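Local structure of ofchtiv-allosamidin (Ostrinia furnacalis, 6JMB) at residues 54-57 with 58-62. The protein is a group IV insect chitinase that probably hydrolyses chitin, and binds the inhibitor allosamidin in a family 18 glycoside hydrolase barrel. Residues are numbered along the deposited sequence; the frame is centred on the assembly and turned at random.
Sequences PELD and VERGN
Leu56 meets Asn62 because its chi1 of 173° swings CG away from its own nitrogen to lie beside the carbonyl carbon, while Asn62, at a chi1 of -147° that falls off the usual staggered positions, brings its amide against the leucine's CD1 and CG. CD1 of Leu56 rests 3.6 Å from Asn62 CG, the two side chains passing at a slant. CD1 also lies over one face of the Arg60 guanidinium, 4.0 Å from NH1. The leucine also reaches Thr15 and Tyr16, and an alanine here would probably open a gap beside the Asn62 amide and take away the methyl that lies over the Arg60 guanidinium. ND2 of Asn62 bonds to the hydroxyl of Tyr38, as does OD1 of Asp57, so one phenol from barrel strand 35-43 ties both buried polar side chains.

Along the backbone, Pro54 O accepts two bonds, from Val58 N at 2.9 Å and from Glu59 N at 3.0 Å, the second a wider pi-type step. Arg60 N repeats that step to Glu55 O at 2.9 Å, and Asn62 N reaches back to Leu56 O at 3.1 Å. Outside, the exposed Glu55 and Glu59 run side by side, their like charges 5.5 Å apart, OE1 to OE1.

Gly61, with a positive phi of 73°, is the first residue to leave helical geometry and occupies the N-cap position of helix 62-67. The short helix 54-59, widened by its pi-type turn, and this glycine junction lie in the connection between strands 35-43 and 77-83 of the family 18 TIM barrel.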
loop_
_atom_site.group_PDB
_atom_site.type_symbol
_atom_site.label_atom_id
_atom_site.label_comp_id
_atom_site.label_asym_id
_atom_site.label_seq_id
_atom_site.Cartn_x
_atom_site.Cartn_y
_atom_site.Cartn_z
ATOM N N PRO A 54 21.926 1.338 2.696
ATOM C CA PRO A 54 22.717 2.577 2.790
ATOM C C PRO A 54 23.498 2.913 1.531
ATOM O O PRO A 54 23.685 4.100 1.240
ATOM C CB PRO A 54 23.636 2.327 3.996
ATOM C CG PRO A 54 23.645 0.832 4.170
ATOM C CD PRO A 54 22.281 0.367 3.743
ATOM N N GLU A 55 23.950 1.914 0.767
ATOM C CA GLU A 55 24.655 2.220 -0.475
ATOM C C GLU A 55 23.786 3.061 -1.403
ATOM O O GLU A 55 24.257 4.044 -1.983
ATOM C CB GLU A 55 25.113 0.931 -1.160
ATOM C CG GLU A 55 25.815 1.133 -2.511
ATOM C CD GLU A 55 27.139 1.870 -2.404
ATOM O OE1 GLU A 55 27.713 1.933 -1.296
ATOM O OE2 GLU A 55 27.611 2.383 -3.442
ATOM N N LEU A 56 22.507 2.704 -1.528
ATOM C CA LEU A 56 21.570 3.483 -2.331
ATOM C C LEU A 56 21.114 4.734 -1.588
ATOM O O LEU A 56 21.249 5.859 -2.095
ATOM C CB LEU A 56 20.355 2.609 -2.662
ATOM C CG LEU A 56 19.180 3.297 -3.359
ATOM C CD1 LEU A 56 19.610 3.770 -4.744
ATOM C CD2 LEU A 56 17.985 2.350 -3.455
ATOM N N ASP A 57 20.576 4.546 -0.377
ATOM C CA ASP A 57 19.874 5.615 0.325
ATOM C C ASP A 57 20.813 6.759 0.675
ATOM O O ASP A 57 20.428 7.932 0.618
ATOM C CB ASP A 57 19.271 5.089 1.640
ATOM C CG ASP A 57 18.386 3.848 1.474
ATOM O OD1 ASP A 57 17.671 3.716 0.456
ATOM O OD2 ASP A 57 18.395 2.998 2.398
ATOM N N VAL A 58 22.025 6.426 1.111
ATOM C CA VAL A 58 22.963 7.391 1.679
ATOM C C VAL A 58 24.123 7.675 0.725
ATOM O O VAL A 58 24.290 8.805 0.263
ATOM C CB VAL A 58 23.461 6.938 3.071
ATOM C CG1 VAL A 58 24.417 7.964 3.659
ATOM C CG2 VAL A 58 22.276 6.690 4.013
ATOM N N GLU A 59 24.913 6.649 0.394
ATOM C CA GLU A 59 26.119 6.861 -0.408
ATOM C C GLU A 59 25.788 7.398 -1.798
ATOM O O GLU A 59 26.458 8.312 -2.295
ATOM C CB GLU A 59 26.917 5.559 -0.497
ATOM C CG GLU A 59 28.133 5.624 -1.415
ATOM C CD GLU A 59 29.108 6.719 -1.022
ATOM O OE1 GLU A 59 29.277 6.968 0.192
ATOM O OE2 GLU A 59 29.706 7.332 -1.932
ATOM N N ARG A 60 24.759 6.854 -2.441
ATOM C CA ARG A 60 24.344 7.322 -3.756
ATOM C C ARG A 60 23.311 8.439 -3.690
ATOM O O ARG A 60 22.800 8.853 -4.736
ATOM C CB ARG A 60 23.841 6.154 -4.611
ATOM C CG ARG A 60 24.939 5.130 -4.907
ATOM C CD ARG A 60 24.413 3.882 -5.589
ATOM N NE ARG A 60 23.878 4.162 -6.919
ATOM C CZ ARG A 60 23.001 3.391 -7.558
ATOM N NH1 ARG A 60 22.524 2.292 -6.988
ATOM N NH2 ARG A 60 22.574 3.744 -8.763
ATOM N N GLY A 61 22.991 8.925 -2.490
ATOM C CA GLY A 61 22.174 10.112 -2.334
ATOM C C GLY A 61 20.706 9.940 -2.636
ATOM O O GLY A 61 20.035 10.928 -2.949
ATOM N N ASN A 62 20.173 8.722 -2.519
ATOM C CA ASN A 62 18.804 8.481 -2.970
ATOM C C ASN A 62 17.768 9.179 -2.092
ATOM O O ASN A 62 16.769 9.688 -2.612
ATOM C CB ASN A 62 18.528 6.984 -3.080
ATOM C CG ASN A 62 17.559 6.654 -4.195
ATOM O OD1 ASN A 62 17.718 7.113 -5.326
ATOM N ND2 ASN A 62 16.552 5.847 -3.885
#